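Local coordinates for protein putative branched-chain amino acid ABC transporter (Rhodospirillum rubrum ATCC 11170, PDB 3HUT) that probably binds branched-chain amino acids or related ligands outside the cytoplasmic membrane and hands them to an ABC transporter for uptake, at residues R61-A64 / R65-D69; G89-Y92 / G93-M97; A132-G136 / D137-S141. All blocks are in the same frame, centred on the assembly; numbering follows the deposited sequence.

Contact 1: residues R61-A64 / R65-D69; sequences RTIA and RAFVD
R65, F67 and V68 each send their backbone N one turn back, to the carbonyl oxygens of R61, I63 and A64, the F67 N to I63 O bond being 3.0 Å long. On the face turned into the protein, I63 and F67 run side by side. The methyl CG2 of I63 does the touching, 3.5 Å from CE2 of F67, and meets the ring obliquely; it is placed there because CG2 stands anti to the backbone N of I63. This is the i to i+4 ridge of helix 57-69, one of the helices packed against the parallel sheet of a periplasmic binding protein lobe: I63 and F67 reach A51 of strand 46-52, while A64 and F67 meet Y92 of helix 82-95. V68 lays CG2 beside the carbonyl of its bonding partner, 3.1 Å from A64 O. The outer face is polar. There R65 runs alongside T62, pointing the same way, but it is modelled with CG between its backbone N and carbonyl carbon (chi1 82°), which crowds T62 O, so its exact course is doubtful. R61 points away from the following turn and forms a salt bridge with D58.

Contact 2: residues G89-Y92 / G93-M97; sequences GSIY and GKEGM
G93 N bonds to G89 O at 2.8 Å and E95 N to I91 O at the same length: these are the last regular turns of helix 82-95, the helix of the beta-alpha-beta unit that runs from strand 73-78 to strand 99-101 in a sheet of the binding-protein fold. Between them K94 N reaches S90 O over a longer 3.3 Å. Beyond E95 the bonding pattern changes. The carbonyl oxygen of Y92 takes two backbone donors, M97 N in a straight bond of 2.9 Å (171° at the hydrogen) and G96 N in a weak one, bent to 127°. G96 has positive phi, and at its backbone angles a side chain would be jammed against the preceding carbonyl, so the chain turns out of the helix at a residue that has none.

The side-chain contacts fall into two groups. On one flank I91 and E95 meet loosely, CG2 of the isoleucine lying 4.1 Å from the CG methylene of the glutamate. On the buried flank Y92 and selenomethionine M97 lie alongside each other, pointing the same way, and both touch V76 of strand 73-78. The far end of the tyrosine is fixed by a hydrogen bond from its OH group to E10. M97 has CG anti to its backbone N (chi1 174°), which brings that methylene obliquely to the tyrosine ring, with CG 3.6 Å from Y92 CD1.

Contact 3: residues A132-G136 / D137-S141; sequences AWMIG and DGFTS
W133 and D137 meet at the end of helix 126-136, where D137 N bonds to W133 O at 2.9 Å. The close-knit part is the Schellman motif: F139 N returns to M134 O at 3.1 Å and G138 N to I135 O at 2.9 Å, with G138, at positive phi, as the C-prime residue. A water sits at this turn, between I135 O and F139 O. The F139 ring turns its edge to M134 O, which lies 3.4 Å from CD2; M134 CB is farther off, 4.2 Å from F139 CD2. The W133 and D137 side is looser: a water accepts from W133 NE1 and donates to D137 OD2, linking an indole and a carboxylate whose planes stand 76° apart. OD2 also bonds to the hydroxyl of Y224, whose ring meets W133 edge-to-face, and R337 makes a cation-pi contact with the indole. An alanine at D137 would lose the carboxylate and is likely to leave the bridging water and the Y224 hydroxyl without their shared partner. W133 lies against strand 246-249 through A248, M134 and F139 touch A197 of strand 197-201, and M134 and I135 pack on helix 150-165 through F159 and F163.

From the N terminus the three contacts follow in series; none nests within or crosses another, and each is local, closing no loop longer than a helical turn or cap. Contact 1 lies on helix 57-69, after strand 46-52, and contact 2 ends helix 82-95, before strand 99-101. These two touch: the CD1 methyl of I91 packs on the carbonyl oxygen of R61, and CE of M97 on that of F67, joining neighbouring helices packed beside the five-stranded parallel sheet. Contact 3 caps helix 126-136 and leads into strand 141-147 of the mixed sheet. Its centre is about 43 Å from that of contact 2, across the chain's centre.

Contact 1: residues R61-A64 / R65-D69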
loop_
_atom_site.group_PDB
_atom_site.type_symbol
_atom_site.label_atom_id
_atom_site.label_comp_id
_atom_site.label_asym_id
_atom_site.label_seq_id
_atom_site.Cartn_x
_atom_site.Cartn_y
_atom_site.Cartn_z
ATOM N N ARG A 61 20.014 5.761 -11.108
ATOM C CA ARG A 61 21.200 6.350 -10.500
ATOM C C ARG A 61 21.624 7.638 -11.198
ATOM O O ARG A 61 21.988 8.614 -10.535
ATOM C CB ARG A 61 22.353 5.341 -10.495
ATOM C CG ARG A 61 22.118 4.164 -9.562
ATOM C CD ARG A 61 23.364 3.305 -9.398
ATOM N NE ARG A 61 23.088 2.130 -8.576
ATOM C CZ ARG A 61 22.777 0.931 -9.057
ATOM N NH1 ARG A 61 22.706 0.729 -10.367
ATOM N NH2 ARG A 61 22.521 -0.067 -8.221
ATOM N N THR A 62 21.586 7.666 -12.526
ATOM C CA THR A 62 21.980 8.893 -13.199
ATOM C C THR A 62 20.892 9.940 -12.980
ATOM O O THR A 62 21.183 11.130 -12.884
ATOM C CB THR A 62 22.285 8.675 -14.718
ATOM O OG1 THR A 62 21.431 9.498 -15.520
ATOM C CG2 THR A 62 22.129 7.225 -15.091
ATOM N N ILE A 63 19.640 9.500 -12.854
ATOM C CA ILE A 63 18.550 10.437 -12.596
ATOM C C ILE A 63 18.771 11.090 -11.228
ATOM O O ILE A 63 18.620 12.307 -11.074
ATOM C CB ILE A 63 17.176 9.734 -12.568
ATOM C CG1 ILE A 63 16.824 9.209 -13.963
ATOM C CG2 ILE A 63 16.106 10.703 -12.067
ATOM C CD1 ILE A 63 16.726 10.286 -15.017
ATOM N N ALA A 64 19.126 10.268 -10.241
ATOM C CA ALA A 64 19.365 10.744 -8.882
ATOM C C ALA A 64 20.500 11.765 -8.832
ATOM O O ALA A 64 20.398 12.777 -8.143
ATOM C CB ALA A 64 19.678 9.568 -7.967
ATOM N N ARG A 65 21.582 11.490 -9.554
ATOM C CA ARG A 65 22.721 12.400 -9.598
ATOM C C ARG A 65 22.235 13.734 -10.167
ATOM O O ARG A 65 22.586 14.801 -9.668
ATOM C CB ARG A 65 23.812 11.851 -10.526
ATOM C CG ARG A 65 23.514 12.181 -11.987
ATOM C CD ARG A 65 24.411 11.529 -13.013
ATOM N NE ARG A 65 23.816 11.658 -14.343
ATOM C CZ ARG A 65 23.498 12.815 -14.919
ATOM N NH1 ARG A 65 23.720 13.960 -14.282
ATOM N NH2 ARG A 65 22.953 12.832 -16.131
ATOM N N ALA A 66 21.429 13.655 -11.226
ATOM C CA ALA A 66 20.901 14.836 -11.900
ATOM C C ALA A 66 20.054 15.712 -10.977
ATOM O O ALA A 66 20.222 16.931 -10.950
ATOM C CB ALA A 66 20.085 14.415 -13.130
ATOM N N PHE A 67 19.139 15.095 -10.231
ATOM C CA PHE A 67 18.295 15.848 -9.307
ATOM C C PHE A 67 19.133 16.482 -8.199
ATOM O O PHE A 67 18.887 17.617 -7.789
ATOM C CB PHE A 67 17.239 14.946 -8.662
ATOM C CG PHE A 67 16.103 14.569 -9.577
ATOM C CD1 PHE A 67 15.690 15.420 -10.596
ATOM C CD2 PHE A 67 15.407 13.379 -9.374
ATOM C CE1 PHE A 67 14.595 15.090 -11.399
ATOM C CE2 PHE A 67 14.312 13.042 -10.170
ATOM C CZ PHE A 67 13.905 13.895 -11.183
ATOM N N VAL A 68 20.114 15.733 -7.707
ATOM C CA VAL A 68 20.988 16.219 -6.643
ATOM C C VAL A 68 21.772 17.440 -7.120
ATOM O O VAL A 68 21.938 18.416 -6.386
ATOM C CB VAL A 68 21.968 15.103 -6.188
ATOM C CG1 VAL A 68 23.070 15.685 -5.288
ATOM C CG2 VAL A 68 21.196 14.019 -5.436
ATOM N N ASP A 69 22.228 17.384 -8.367
ATOM C CA ASP A 69 22.998 18.467 -8.967
ATOM C C ASP A 69 22.193 19.716 -9.307
ATOM O O ASP A 69 22.772 20.763 -9.595
ATOM C CB ASP A 69 23.716 17.966 -10.222
ATOM C CG ASP A 69 25.141 17.546 -9.944
ATOM O OD1 ASP A 69 25.958 18.429 -9.605
ATOM O OD2 ASP A 69 25.447 16.342 -10.061
#

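Contact 2: residues G89-Y92 / G93-M97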
loop_
_atom_site.group_PDB
_atom_site.type_symbol
_atom_site.label_atom_id
_atom_site.label_comp_id
_atom_site.label_asym_id
_atom_site.label_seq_id
_atom_site.Cartn_x
_atom_site.Cartn_y
_atom_site.Cartn_z
ATOM N N GLY A 89 17.886 5.580 -3.930
ATOM C CA GLY A 89 17.886 5.943 -2.523
ATOM C C GLY A 89 19.271 6.049 -1.906
ATOM O O GLY A 89 19.523 6.935 -1.088
ATOM N N SER A 90 20.174 5.154 -2.298
ATOM C CA SER A 90 21.533 5.164 -1.761
ATOM C C SER A 90 22.216 6.499 -2.031
ATOM O O SER A 90 22.937 7.028 -1.179
ATOM C CB SER A 90 22.346 4.022 -2.373
ATOM O OG SER A 90 21.747 2.773 -2.073
ATOM N N ILE A 91 21.981 7.039 -3.223
ATOM C CA ILE A 91 22.543 8.322 -3.625
ATOM C C ILE A 91 21.888 9.462 -2.843
ATOM O O ILE A 91 22.571 10.313 -2.274
ATOM C CB ILE A 91 22.332 8.553 -5.136
ATOM C CG1 ILE A 91 23.212 7.574 -5.922
ATOM C CG2 ILE A 91 22.644 10.005 -5.500
ATOM C CD1 ILE A 91 22.996 7.609 -7.422
ATOM N N TYR A 92 20.561 9.481 -2.822
ATOM C CA TYR A 92 19.843 10.521 -2.098
ATOM C C TYR A 92 20.230 10.573 -0.618
ATOM O O TYR A 92 20.403 11.651 -0.056
ATOM C CB TYR A 92 18.336 10.305 -2.225
ATOM C CG TYR A 92 17.808 10.431 -3.637
ATOM C CD1 TYR A 92 18.216 11.477 -4.470
ATOM C CD2 TYR A 92 16.859 9.534 -4.126
ATOM C CE1 TYR A 92 17.678 11.627 -5.761
ATOM C CE2 TYR A 92 16.320 9.674 -5.405
ATOM C CZ TYR A 92 16.730 10.718 -6.213
ATOM O OH TYR A 92 16.180 10.847 -7.470
ATOM N N GLY A 93 20.359 9.408 0.007
ATOM C CA GLY A 93 20.722 9.362 1.413
ATOM C C GLY A 93 22.087 9.978 1.647
ATOM O O GLY A 93 22.279 10.773 2.566
ATOM N N LYS A 94 23.043 9.604 0.806
ATOM C CA LYS A 94 24.394 10.133 0.913
ATOM C C LYS A 94 24.452 11.627 0.598
ATOM O O LYS A 94 25.208 12.370 1.228
ATOM C CB LYS A 94 25.330 9.374 -0.034
ATOM C CG LYS A 94 26.758 9.897 -0.054
ATOM C CD LYS A 94 27.608 9.119 -1.041
ATOM C CE LYS A 94 29.028 9.668 -1.105
ATOM N NZ LYS A 94 29.840 8.971 -2.146
ATOM N N GLU A 95 23.644 12.074 -0.361
ATOM C CA GLU A 95 23.649 13.480 -0.761
ATOM C C GLU A 95 22.738 14.401 0.051
ATOM O O GLU A 95 22.851 15.625 -0.040
ATOM C CB GLU A 95 23.294 13.604 -2.247
ATOM C CG GLU A 95 24.293 12.952 -3.195
ATOM C CD GLU A 95 25.698 13.501 -3.031
ATOM O OE1 GLU A 95 25.830 14.716 -2.775
ATOM O OE2 GLU A 95 26.667 12.720 -3.168
ATOM N N GLY A 96 21.833 13.826 0.836
ATOM C CA GLY A 96 20.941 14.650 1.638
ATOM C C GLY A 96 19.716 15.156 0.898
ATOM O O GLY A 96 19.350 16.330 0.988
HETATM N N MSE A 97 19.087 14.264 0.148
HETATM C CA MSE A 97 17.884 14.592 -0.610
HETATM C C MSE A 97 16.744 13.745 -0.066
HETATM O O MSE A 97 16.845 12.524 -0.042
HETATM C CB MSE A 97 18.087 14.258 -2.092
HETATM C CG MSE A 97 16.846 14.435 -2.959
HETATM SE SE MSE A 97 16.398 16.285 -3.303
HETATM C CE MSE A 97 17.587 16.603 -4.812
#

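Contact 3: residues A132-G136 / D137-S141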
loop_
_atom_site.group_PDB
_atom_site.type_symbol
_atom_site.label_atom_id
_atom_site.label_comp_id
_atom_site.label_asym_id
_atom_site.label_seq_id
_atom_site.Cartn_x
_atom_site.Cartn_y
_atom_site.Cartn_z
ATOM N N ALA A 132 -5.353 -8.529 15.485
ATOM C CA ALA A 132 -6.065 -7.734 16.489
ATOM C C ALA A 132 -7.559 -7.684 16.171
ATOM O O ALA A 132 -8.400 -7.722 17.069
ATOM C CB ALA A 132 -5.492 -6.310 16.546
ATOM N N TRP A 133 -7.880 -7.601 14.884
ATOM C CA TRP A 133 -9.264 -7.548 14.431
ATOM C C TRP A 133 -9.998 -8.844 14.811
ATOM O O TRP A 133 -11.094 -8.814 15.378
ATOM C CB TRP A 133 -9.280 -7.342 12.910
ATOM C CG TRP A 133 -10.643 -7.262 12.261
ATOM C CD1 TRP A 133 -11.862 -7.216 12.879
ATOM C CD2 TRP A 133 -10.907 -7.215 10.854
ATOM N NE1 TRP A 133 -12.869 -7.147 11.940
ATOM C CE2 TRP A 133 -12.309 -7.144 10.690
ATOM C CE3 TRP A 133 -10.092 -7.224 9.713
ATOM C CZ2 TRP A 133 -12.916 -7.087 9.427
ATOM C CZ3 TRP A 133 -10.698 -7.166 8.455
ATOM C CH2 TRP A 133 -12.094 -7.097 8.327
HETATM N N MSE A 134 -9.388 -9.982 14.513
HETATM C CA MSE A 134 -10.009 -11.258 14.837
HETATM C C MSE A 134 -10.138 -11.490 16.342
HETATM O O MSE A 134 -11.123 -12.066 16.806
HETATM C CB MSE A 134 -9.242 -12.392 14.159
HETATM C CG MSE A 134 -9.413 -12.369 12.649
HETATM SE SE MSE A 134 -8.467 -13.751 11.701
HETATM C CE MSE A 134 -9.666 -15.224 12.034
ATOM N N ILE A 135 -9.149 -11.042 17.106
ATOM C CA ILE A 135 -9.198 -11.178 18.561
ATOM C C ILE A 135 -10.356 -10.309 19.037
ATOM O O ILE A 135 -11.147 -10.709 19.896
ATOM C CB ILE A 135 -7.891 -10.672 19.218
ATOM C CG1 ILE A 135 -6.728 -11.611 18.883
ATOM C CG2 ILE A 135 -8.080 -10.533 20.731
ATOM C CD1 ILE A 135 -6.805 -12.995 19.556
ATOM N N GLY A 136 -10.454 -9.114 18.460
ATOM C CA GLY A 136 -11.513 -8.190 18.822
ATOM C C GLY A 136 -12.889 -8.747 18.512
ATOM O O GLY A 136 -13.865 -8.406 19.182
ATOM N N ASP A 137 -12.972 -9.601 17.493
ATOM C CA ASP A 137 -14.244 -10.207 17.113
ATOM C C ASP A 137 -14.545 -11.469 17.913
ATOM O O ASP A 137 -15.517 -12.173 17.627
ATOM C CB ASP A 137 -14.272 -10.511 15.610
ATOM C CG ASP A 137 -14.524 -9.270 14.777
ATOM O OD1 ASP A 137 -14.722 -8.194 15.379
ATOM O OD2 ASP A 137 -14.530 -9.361 13.528
ATOM N N GLY A 138 -13.696 -11.766 18.896
ATOM C CA GLY A 138 -13.932 -12.915 19.755
ATOM C C GLY A 138 -13.263 -14.243 19.460
ATOM O O GLY A 138 -13.491 -15.214 20.180
ATOM N N PHE A 139 -12.436 -14.300 18.425
ATOM C CA PHE A 139 -11.767 -15.545 18.070
ATOM C C PHE A 139 -10.544 -15.825 18.927
ATOM O O PHE A 139 -9.793 -14.911 19.276
ATOM C CB PHE A 139 -11.381 -15.517 16.592
ATOM C CG PHE A 139 -12.566 -15.457 15.673
ATOM C CD1 PHE A 139 -13.389 -16.569 15.515
ATOM C CD2 PHE A 139 -12.894 -14.277 15.015
ATOM C CE1 PHE A 139 -14.527 -16.505 14.712
ATOM C CE2 PHE A 139 -14.030 -14.198 14.210
ATOM C CZ PHE A 139 -14.850 -15.316 14.059
ATOM N N THR A 140 -10.357 -17.098 19.264
ATOM C CA THR A 140 -9.224 -17.520 20.077
ATOM C C THR A 140 -8.450 -18.659 19.426
ATOM O O THR A 140 -7.370 -19.018 19.888
ATOM C CB THR A 140 -9.677 -17.958 21.480
ATOM O OG1 THR A 140 -10.717 -18.934 21.364
ATOM C CG2 THR A 140 -10.193 -16.768 22.258
ATOM N N SER A 141 -9.008 -19.234 18.361
ATOM C CA SER A 141 -8.333 -20.312 17.639
ATOM C C SER A 141 -8.611 -20.118 16.155
ATOM O O SER A 141 -9.761 -19.961 15.744
ATOM C CB SER A 141 -8.846 -21.687 18.074
ATOM O OG SER A 141 -10.103 -21.963 17.487
HETATM O O HOH W 1 -15.894 -7.791 11.839
HETATM O O HOH W 2 -10.563 -13.336 21.274
#